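Local coordinates for protein apoptosis regulator Bcl-2 homolog (Fowlpox virus, PDB 5TZP) that blocks apoptosis of the infected host cell by sequestering and inactivating proapoptotic Bcl-2 proteins, among them BAK1 and BAX, at residues I66-N71 with I95-Y100; V76-V81 with T123-S128; D13-I18 with W133-D138. One frame throughout, in Å; residues are numbered along the deposited sequence.

Contact 1. Residues I66-N71 with I95-Y100; sequences IIISRN and IAFCAY. With EDO (1,2-ethanediol), chain D; EDO (1,2-ethanediol), chain I.
I67 and I68, in the last turn of helix 43-68, close on the rings of F97 and Y100 from helix 88-105, and every contact across the two segments is apolar. The I67 branch methyl CG2 lies 3.8 Å from F97 CE1, while I68 approaches the same end of the ring with CG1, 3.8 Å from F97 CZ; both come in obliquely. Further out along I68, CD1 arrives in the plane of the Y100 ring, at its edge, 3.8 Å from CD2. F97 reaches this far because CG stands anti to the backbone N (chi1 175°), which sends the ring out from its helix.

Within 66-71, I66 O accepts from both N and OG of S69, the latter at 2.8 Å. R70 grips an ethanediol molecule, probably from the crystallisation liquor, edge-on, with NH1 2.8 Å from O1 and NH2 2.7 Å from O2. Just before that segment, D65 OD1 is hydrogen-bonded to Y100 OH, a polar tie between the same two helices.

I67 and F97 also pack on apolar side chains of the bound Bik BH3 peptide, so this apolar junction, to which BH1 contributes F97, forms part of the ligand groove, with polar groups at its margin.

Contact 2. Residues V76-V81 with T123-S128; sequences VIVTQV and TDAILS. With SO4 (sulfate ion), chain N.
V78 of helix 74-81 meets A125 of helix 115-136 where the two helices come close, the CA atoms of T79 and A125 being only 5.9 Å apart. From CB, which points at the opposing helix, V78 divides into two methyls with different tasks. CG1, anti to the backbone N at chi1 173°, touches the A125 methyl CB at 3.6 Å. The other branch, CG2, packs instead against C98 SG of helix 88-105, also at 3.6 Å, and I94 of that helix lies against the same valine. One buried side chain thereby bridges two helices.

Beside it, T79 adds a looser touch, its CG2 4.3 Å from A125 CB. The hydroxyl OG1 of T79 is directed back to its own helix, where it bonds N75 O. On helix 115-136, S128 OG likewise turns to its own backbone: it meets D124 O at 2.9 Å, from the opposite face of the carbonyl plane to S128 N, giving that oxygen two donors.

Q80 leaves helix 74-81 in another direction. Its OE1 accepts from the backbone of the bound peptide, and NE2 makes weak bonds to a sulfate, probably from the crystallisation liquor, 3.3 Å from O3. The small alanine facing a branched valine is consistent with this close approach, and V78 links BH2, through A125, to C98 and I94 of BH1 in the all-helical Bcl-2 fold, whose groove receives the BH3 peptide.

Contact 3. Residues D13-I18 with W133-D138; sequences DETYYI and WFIDQD
T15, in the first turn of helix 14-32, fits against F134 and I135 at the end of helix 115-136. The contact across the segments is dispersive. CG2 of T15 comes to the edge of the F134 ring, in its plane, 3.9 Å from CD2, and the two run antiparallel alongside each other. The threonine's other branch, OG1, lies 4.0 Å from I135 CD1, the isoleucine standing roughly perpendicular to it. One turn on, I18 reaches the far end of the ring more loosely and obliquely, with CG2 4.3 Å from F134 CZ. CG of F134 stands anti to the backbone N (chi1 -177°), which carries the ring toward helix 14-32, where CD2 meets T15 and CZ meets I18; W140 meets it edge-to-face.

The packing thus joins the beginning of the first helix to the end of the last one in the Bcl-2 helical bundle, and both helix ends are capped. D13 is the N-cap of helix 14-32: its OD1 accepts from Y16 N at 3.0 Å, met nearly along the C-O axis and with an N-H...O angle of 168°. The same oxygen forms a salt bridge with R131 of helix 115-136, so the cap adds an ionic tie between the helices.

At the C-terminal end of helix 115-136, D138 takes positive phi (55°) in a Schellman motif, D138 N to I135 O at 2.9 Å being one of its two bonds.

Along the chain, contact 3 closes the widest loop, joining helix 14-32 to helix 115-136, and contacts 1 and 2 lie inside it with their segments alternating. Contacts 1 and 2 have centres about 15 Å apart and touch directly, through F97 with I77 and C98 with V78. Contacts 2 and 3 share helix 115-136, also with centres about 15 Å apart; Y16 packs on T123 and L127 there. Contacts 1 and 3 lie on opposite sides of the chain's centre, about 26 Å apart between centres. Contact 2 thus connects the peptide-binding side, where residues of contacts 1 and 2 meet the BH3 ligand, to the junction of helix ends in contact 3.

Contact 1. Residues I66-N71 with I95-Y100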
loop_
_atom_site.group_PDB
_atom_site.type_symbol
_atom_site.label_atom_id
_atom_site.label_comp_id
_atom_site.label_asym_id
_atom_site.label_seq_id
_atom_site.Cartn_x
_atom_site.Cartn_y
_atom_site.Cartn_z
ATOM N N ILE A 66 16.726 -4.371 -0.080
ATOM C CA ILE A 66 17.778 -3.379 -0.324
ATOM C C ILE A 66 17.262 -1.956 -0.052
ATOM O O ILE A 66 17.935 -1.173 0.627
ATOM C CB ILE A 66 18.327 -3.533 -1.729
ATOM C CG1 ILE A 66 19.017 -4.906 -1.857
ATOM C CG2 ILE A 66 19.303 -2.374 -2.012
ATOM C CD1 ILE A 66 19.567 -5.174 -3.240
ATOM N N ILE A 67 16.059 -1.664 -0.520
ATOM C CA ILE A 67 15.480 -0.321 -0.329
ATOM C C ILE A 67 15.420 0.004 1.158
ATOM O O ILE A 67 15.817 1.084 1.617
ATOM C CB ILE A 67 14.106 -0.272 -1.006
ATOM C CG1 ILE A 67 14.223 -0.194 -2.525
ATOM C CG2 ILE A 67 13.306 0.940 -0.436
ATOM C CD1 ILE A 67 13.011 -0.467 -3.276
ATOM N N ILE A 68 14.935 -0.940 1.951
ATOM C CA ILE A 68 14.737 -0.646 3.375
ATOM C C ILE A 68 16.038 -0.586 4.174
ATOM O O ILE A 68 16.006 -0.112 5.369
ATOM C CB ILE A 68 13.783 -1.763 3.913
ATOM C CG1 ILE A 68 12.396 -1.576 3.250
ATOM C CG2 ILE A 68 13.605 -1.702 5.433
ATOM C CD1 ILE A 68 11.409 -2.673 3.467
ATOM N N SER A 69 17.141 -1.096 3.608
ATOM C CA SER A 69 18.408 -1.031 4.338
ATOM C C SER A 69 19.039 0.363 4.406
ATOM O O SER A 69 20.011 0.601 5.158
ATOM C CB SER A 69 19.351 -2.046 3.744
ATOM O OG SER A 69 19.894 -1.570 2.529
ATOM N N ARG A 70 18.444 1.302 3.748
ATOM C CA ARG A 70 18.990 2.661 3.688
ATOM C C ARG A 70 18.230 3.611 4.618
ATOM O O ARG A 70 17.286 3.261 5.309
ATOM C CB ARG A 70 18.842 3.049 2.207
ATOM C CG ARG A 70 19.462 2.068 1.211
ATOM C CD ARG A 70 19.810 2.761 -0.066
ATOM N NE ARG A 70 20.273 1.878 -1.164
ATOM C CZ ARG A 70 19.499 1.462 -2.190
ATOM N NH1 ARG A 70 18.190 1.748 -2.258
ATOM N NH2 ARG A 70 20.095 0.743 -3.178
ATOM N N ASN A 71 18.663 4.870 4.662
ATOM C CA ASN A 71 18.098 5.795 5.666
ATOM C C ASN A 71 16.813 6.456 5.137
ATOM O O ASN A 71 16.847 7.594 4.641
ATOM C CB ASN A 71 19.152 6.840 6.046
ATOM C CG ASN A 71 18.754 7.728 7.232
ATOM O OD1 ASN A 71 18.002 7.309 8.108
ATOM N ND2 ASN A 71 19.289 8.910 7.277
ATOM N N ILE A 95 0.928 -0.203 -0.853
ATOM C CA ILE A 95 0.427 -0.905 0.308
ATOM C C ILE A 95 1.278 -2.114 0.591
ATOM O O ILE A 95 1.624 -2.398 1.747
ATOM C CB ILE A 95 -1.070 -1.247 0.146
ATOM C CG1 ILE A 95 -1.900 0.043 0.062
ATOM C CG2 ILE A 95 -1.556 -2.152 1.236
ATOM C CD1 ILE A 95 -3.355 -0.199 -0.416
ATOM N N ALA A 96 1.635 -2.860 -0.440
ATOM C CA ALA A 96 2.480 -4.057 -0.268
ATOM C C ALA A 96 3.844 -3.689 0.335
ATOM O O ALA A 96 4.288 -4.320 1.310
ATOM C CB ALA A 96 2.647 -4.764 -1.593
ATOM N N PHE A 97 4.510 -2.721 -0.247
ATOM C CA PHE A 97 5.792 -2.241 0.271
ATOM C C PHE A 97 5.645 -1.808 1.724
ATOM O O PHE A 97 6.478 -2.145 2.556
ATOM C CB PHE A 97 6.311 -1.117 -0.591
ATOM C CG PHE A 97 7.564 -0.543 -0.001
ATOM C CD1 PHE A 97 8.799 -1.149 -0.246
ATOM C CD2 PHE A 97 7.541 0.578 0.776
ATOM C CE1 PHE A 97 9.963 -0.641 0.359
ATOM C CE2 PHE A 97 8.716 1.099 1.360
ATOM C CZ PHE A 97 9.907 0.477 1.174
ATOM N N CYS A 98 4.645 -1.000 2.009
ATOM C CA CYS A 98 4.488 -0.445 3.341
ATOM C C CYS A 98 4.124 -1.518 4.349
ATOM O O CYS A 98 4.581 -1.418 5.519
ATOM C CB CYS A 98 3.464 0.682 3.361
ATOM S SG CYS A 98 4.073 2.229 2.642
ATOM N N ALA A 99 3.310 -2.521 3.995
ATOM C CA ALA A 99 3.079 -3.655 4.885
ATOM C C ALA A 99 4.384 -4.383 5.177
ATOM O O ALA A 99 4.707 -4.690 6.337
ATOM C CB ALA A 99 2.035 -4.596 4.304
ATOM N N TYR A 100 5.136 -4.702 4.122
ATOM C CA TYR A 100 6.402 -5.393 4.266
ATOM C C TYR A 100 7.341 -4.609 5.186
ATOM O O TYR A 100 7.972 -5.168 6.112
ATOM C CB TYR A 100 6.993 -5.561 2.860
ATOM C CG TYR A 100 8.223 -6.409 2.782
ATOM C CD1 TYR A 100 8.152 -7.808 2.782
ATOM C CD2 TYR A 100 9.501 -5.867 2.844
ATOM C CE1 TYR A 100 9.244 -8.597 2.786
ATOM C CE2 TYR A 100 10.645 -6.665 2.834
ATOM C CZ TYR A 100 10.490 -8.032 2.795
ATOM O OH TYR A 100 11.613 -8.832 2.818
HETATM C C1 EDO D . 16.847 -0.951 -4.713
HETATM O O1 EDO D . 17.050 0.512 -4.553
HETATM C C2 EDO D . 17.992 -1.730 -5.342
HETATM O O2 EDO D . 19.308 -1.055 -5.087
HETATM C C1 EDO I . 22.335 5.135 4.396
HETATM O O1 EDO I . 22.127 3.741 4.430
HETATM C C2 EDO I . 21.924 5.550 3.054
HETATM O O2 EDO I . 20.593 6.124 2.963
#

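Contact 2. Residues V76-V81 with T123-S128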
loop_
_atom_site.group_PDB
_atom_site.type_symbol
_atom_site.label_atom_id
_atom_site.label_comp_id
_atom_site.label_asym_id
_atom_site.label_seq_id
_atom_site.Cartn_x
_atom_site.Cartn_y
_atom_site.Cartn_z
ATOM N N VAL A 76 8.054 9.823 2.294
ATOM C CA VAL A 76 8.634 10.350 1.040
ATOM C C VAL A 76 8.478 9.351 -0.093
ATOM O O VAL A 76 8.086 9.743 -1.203
ATOM C CB VAL A 76 10.105 10.751 1.240
ATOM C CG1 VAL A 76 10.737 11.139 -0.124
ATOM C CG2 VAL A 76 10.238 11.972 2.175
ATOM N N ILE A 77 8.706 8.066 0.198
ATOM C CA ILE A 77 8.524 7.035 -0.823
ATOM C C ILE A 77 7.083 7.051 -1.347
ATOM O O ILE A 77 6.834 7.105 -2.562
ATOM C CB ILE A 77 8.949 5.678 -0.256
ATOM C CG1 ILE A 77 10.442 5.640 0.022
ATOM C CG2 ILE A 77 8.572 4.633 -1.321
ATOM C CD1 ILE A 77 10.826 4.426 0.771
ATOM N N VAL A 78 6.116 7.038 -0.420
ATOM C CA VAL A 78 4.694 6.992 -0.803
ATOM C C VAL A 78 4.327 8.197 -1.648
ATOM O O VAL A 78 3.702 8.092 -2.718
ATOM C CB VAL A 78 3.841 6.932 0.458
ATOM C CG1 VAL A 78 2.386 7.065 0.072
ATOM C CG2 VAL A 78 4.065 5.590 1.223
ATOM N N THR A 79 4.714 9.395 -1.208
ATOM C CA THR A 79 4.355 10.591 -1.952
ATOM C C THR A 79 5.073 10.638 -3.307
ATOM O O THR A 79 4.500 11.125 -4.273
ATOM C CB THR A 79 4.532 11.859 -1.074
ATOM O OG1 THR A 79 5.859 11.980 -0.685
ATOM C CG2 THR A 79 3.644 11.804 0.093
ATOM N N GLN A 80 6.299 10.124 -3.391
ATOM C CA GLN A 80 6.953 10.074 -4.703
ATOM C C GLN A 80 6.114 9.269 -5.679
ATOM O O GLN A 80 5.940 9.720 -6.849
ATOM C CB GLN A 80 8.342 9.474 -4.562
ATOM C CG GLN A 80 9.393 10.469 -3.990
ATOM C CD GLN A 80 10.745 9.768 -3.692
ATOM O OE1 GLN A 80 10.837 8.528 -3.510
ATOM N NE2 GLN A 80 11.750 10.561 -3.486
ATOM N N VAL A 81 5.642 8.093 -5.268
ATOM C CA VAL A 81 4.920 7.234 -6.213
ATOM C C VAL A 81 3.726 7.981 -6.794
ATOM O O VAL A 81 3.420 7.860 -7.989
ATOM C CB VAL A 81 4.505 5.946 -5.534
ATOM C CG1 VAL A 81 3.644 5.088 -6.476
ATOM C CG2 VAL A 81 5.678 5.119 -5.026
ATOM N N THR A 123 -3.248 6.832 3.113
ATOM C CA THR A 123 -4.573 7.405 2.875
ATOM C C THR A 123 -4.455 8.866 2.439
ATOM O O THR A 123 -5.089 9.309 1.492
ATOM C CB THR A 123 -5.402 7.277 4.157
ATOM O OG1 THR A 123 -5.533 5.876 4.472
ATOM C CG2 THR A 123 -6.756 7.859 3.987
ATOM N N ASP A 124 -3.650 9.640 3.154
ATOM C CA ASP A 124 -3.483 11.067 2.870
ATOM C C ASP A 124 -2.873 11.272 1.500
ATOM O O ASP A 124 -3.267 12.185 0.758
ATOM C CB ASP A 124 -2.582 11.722 3.900
ATOM C CG ASP A 124 -3.236 11.901 5.248
ATOM O OD1 ASP A 124 -4.428 11.817 5.372
ATOM O OD2 ASP A 124 -2.449 12.123 6.210
ATOM N N ALA A 125 -1.908 10.429 1.125
ATOM C CA ALA A 125 -1.272 10.562 -0.192
ATOM C C ALA A 125 -2.255 10.268 -1.318
ATOM O O ALA A 125 -2.206 10.920 -2.378
ATOM C CB ALA A 125 -0.062 9.631 -0.298
ATOM N N ILE A 126 -3.143 9.294 -1.145
ATOM C CA ILE A 126 -4.197 9.024 -2.112
ATOM C C ILE A 126 -5.182 10.164 -2.175
ATOM O O ILE A 126 -5.478 10.725 -3.268
ATOM C CB ILE A 126 -4.902 7.717 -1.803
ATOM C CG1 ILE A 126 -3.892 6.583 -1.997
ATOM C CG2 ILE A 126 -6.094 7.522 -2.755
ATOM C CD1 ILE A 126 -4.425 5.208 -1.611
ATOM N N LEU A 127 -5.700 10.569 -1.024
ATOM C CA LEU A 127 -6.879 11.469 -1.025
ATOM C C LEU A 127 -6.523 12.938 -1.172
ATOM O O LEU A 127 -7.359 13.719 -1.619
ATOM C CB LEU A 127 -7.796 11.186 0.151
ATOM C CG LEU A 127 -8.353 9.785 0.243
ATOM C CD1 LEU A 127 -9.130 9.662 1.525
ATOM C CD2 LEU A 127 -9.205 9.407 -0.956
ATOM N N SER A 128 -5.269 13.308 -0.901
ATOM C CA SER A 128 -4.908 14.700 -1.068
ATOM C C SER A 128 -4.972 15.143 -2.517
ATOM O O SER A 128 -5.292 16.325 -2.788
ATOM C CB SER A 128 -3.561 15.024 -0.442
ATOM O OG SER A 128 -2.578 14.308 -1.129
HETATM S S SO4 N . 15.487 9.353 -3.083
HETATM O O1 SO4 N . 15.873 9.408 -1.662
HETATM O O2 SO4 N . 16.588 8.996 -4.022
HETATM O O3 SO4 N . 15.083 10.741 -3.389
HETATM O O4 SO4 N . 14.393 8.341 -3.217
#

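Contact 3. Residues D13-I18 with W133-D138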
loop_
_atom_site.group_PDB
_atom_site.type_symbol
_atom_site.label_atom_id
_atom_site.label_comp_id
_atom_site.label_asym_id
_atom_site.label_seq_id
_atom_site.Cartn_x
_atom_site.Cartn_y
_atom_site.Cartn_z
ATOM N N ASP A 13 -13.526 12.377 6.526
ATOM C CA ASP A 13 -14.918 12.101 6.252
ATOM C C ASP A 13 -15.087 10.609 5.937
ATOM O O ASP A 13 -14.214 9.784 6.253
ATOM C CB ASP A 13 -15.373 13.034 5.156
ATOM C CG ASP A 13 -14.637 12.812 3.844
ATOM O OD1 ASP A 13 -13.706 11.952 3.766
ATOM O OD2 ASP A 13 -15.028 13.487 2.859
ATOM N N GLU A 14 -16.241 10.243 5.368
ATOM C CA GLU A 14 -16.536 8.854 5.105
ATOM C C GLU A 14 -15.537 8.278 4.120
ATOM O O GLU A 14 -15.102 7.150 4.261
ATOM C CB GLU A 14 -17.961 8.693 4.574
ATOM C CG GLU A 14 -18.401 7.254 4.618
ATOM C CD GLU A 14 -19.840 7.076 4.207
ATOM O OE1 GLU A 14 -20.531 8.112 4.152
ATOM O OE2 GLU A 14 -20.253 5.913 3.951
ATOM N N THR A 15 -15.204 9.039 3.099
ATOM C CA THR A 15 -14.257 8.569 2.105
ATOM C C THR A 15 -12.911 8.261 2.755
ATOM O O THR A 15 -12.278 7.244 2.475
ATOM C CB THR A 15 -14.123 9.593 0.975
ATOM O OG1 THR A 15 -15.426 9.829 0.412
ATOM C CG2 THR A 15 -13.148 9.053 -0.086
ATOM N N TYR A 16 -12.443 9.180 3.615
ATOM C CA TYR A 16 -11.211 8.953 4.341
ATOM C C TYR A 16 -11.234 7.644 5.093
ATOM O O TYR A 16 -10.271 6.872 5.027
ATOM C CB TYR A 16 -10.904 10.148 5.271
ATOM C CG TYR A 16 -9.710 9.966 6.162
ATOM C CD1 TYR A 16 -8.476 10.412 5.795
ATOM C CD2 TYR A 16 -9.869 9.355 7.443
ATOM C CE1 TYR A 16 -7.386 10.168 6.623
ATOM C CE2 TYR A 16 -8.824 9.217 8.302
ATOM C CZ TYR A 16 -7.595 9.610 7.888
ATOM O OH TYR A 16 -6.526 9.477 8.784
ATOM N N TYR A 17 -12.318 7.353 5.840
ATOM C CA TYR A 17 -12.369 6.105 6.599
ATOM C C TYR A 17 -12.535 4.898 5.733
ATOM O O TYR A 17 -12.005 3.860 6.068
ATOM C CB TYR A 17 -13.432 6.190 7.694
ATOM C CG TYR A 17 -12.854 7.066 8.834
ATOM C CD1 TYR A 17 -11.774 6.644 9.636
ATOM C CD2 TYR A 17 -13.326 8.341 9.023
ATOM C CE1 TYR A 17 -11.249 7.486 10.623
ATOM C CE2 TYR A 17 -12.797 9.191 10.045
ATOM C CZ TYR A 17 -11.772 8.730 10.818
ATOM O OH TYR A 17 -11.281 9.610 11.803
ATOM N N ILE A 18 -13.217 5.018 4.591
ATOM C CA ILE A 18 -13.291 3.877 3.662
ATOM C C ILE A 18 -11.891 3.489 3.179
ATOM O O ILE A 18 -11.499 2.305 3.143
ATOM C CB ILE A 18 -14.205 4.215 2.489
ATOM C CG1 ILE A 18 -15.691 4.246 2.938
ATOM C CG2 ILE A 18 -13.990 3.218 1.379
ATOM C CD1 ILE A 18 -16.604 4.916 1.993
ATOM N N TRP A 133 -10.901 10.728 -8.106
ATOM C CA TRP A 133 -10.576 9.462 -8.784
ATOM C C TRP A 133 -11.035 8.270 -7.967
ATOM O O TRP A 133 -11.678 7.359 -8.490
ATOM C CB TRP A 133 -9.055 9.380 -9.094
ATOM C CG TRP A 133 -8.615 8.156 -9.780
ATOM C CD1 TRP A 133 -8.480 7.994 -11.087
ATOM C CD2 TRP A 133 -8.235 6.913 -9.170
ATOM N NE1 TRP A 133 -8.015 6.727 -11.378
ATOM C CE2 TRP A 133 -7.862 6.030 -10.212
ATOM C CE3 TRP A 133 -8.119 6.488 -7.853
ATOM C CZ2 TRP A 133 -7.450 4.713 -9.957
ATOM C CZ3 TRP A 133 -7.674 5.187 -7.608
ATOM C CH2 TRP A 133 -7.342 4.328 -8.635
ATOM N N PHE A 134 -10.744 8.274 -6.674
ATOM C CA PHE A 134 -11.099 7.157 -5.794
ATOM C C PHE A 134 -12.590 6.968 -5.682
ATOM O O PHE A 134 -13.085 5.834 -5.819
ATOM C CB PHE A 134 -10.418 7.374 -4.452
ATOM C CG PHE A 134 -10.617 6.269 -3.446
ATOM C CD1 PHE A 134 -10.130 4.986 -3.670
ATOM C CD2 PHE A 134 -11.290 6.493 -2.287
ATOM C CE1 PHE A 134 -10.241 4.005 -2.628
ATOM C CE2 PHE A 134 -11.434 5.506 -1.311
ATOM C CZ PHE A 134 -10.914 4.279 -1.498
ATOM N N ILE A 135 -13.329 8.055 -5.496
ATOM C CA ILE A 135 -14.781 7.944 -5.445
ATOM C C ILE A 135 -15.307 7.419 -6.767
ATOM O O ILE A 135 -16.217 6.561 -6.823
ATOM C CB ILE A 135 -15.383 9.330 -5.096
ATOM C CG1 ILE A 135 -14.963 9.721 -3.680
ATOM C CG2 ILE A 135 -16.903 9.318 -5.292
ATOM C CD1 ILE A 135 -15.214 11.197 -3.379
ATOM N N ASP A 136 -14.746 7.880 -7.865
ATOM C CA ASP A 136 -15.229 7.476 -9.187
ATOM C C ASP A 136 -14.929 6.021 -9.527
ATOM O O ASP A 136 -15.603 5.416 -10.377
ATOM C CB ASP A 136 -14.668 8.451 -10.224
ATOM C CG ASP A 136 -15.148 8.145 -11.575
ATOM O OD1 ASP A 136 -16.366 8.379 -11.794
ATOM O OD2 ASP A 136 -14.324 7.578 -12.325
ATOM N N GLN A 137 -13.918 5.442 -8.892
ATOM C CA GLN A 137 -13.610 4.038 -8.922
ATOM C C GLN A 137 -14.602 3.215 -8.119
ATOM O O GLN A 137 -14.467 2.000 -8.017
ATOM C CB GLN A 137 -12.214 3.778 -8.395
ATOM C CG GLN A 137 -11.067 4.214 -9.368
ATOM C CD GLN A 137 -11.122 3.454 -10.648
ATOM O OE1 GLN A 137 -11.024 2.230 -10.633
ATOM N NE2 GLN A 137 -11.223 4.151 -11.765
ATOM N N ASP A 138 -15.610 3.865 -7.534
ATOM C CA ASP A 138 -16.470 3.235 -6.496
ATOM C C ASP A 138 -15.612 2.690 -5.354
ATOM O O ASP A 138 -15.728 1.548 -4.930
ATOM C CB ASP A 138 -17.431 2.170 -7.076
ATOM C CG ASP A 138 -18.421 1.634 -6.082
ATOM O OD1 ASP A 138 -18.764 2.340 -5.068
ATOM O OD2 ASP A 138 -18.797 0.446 -6.308
#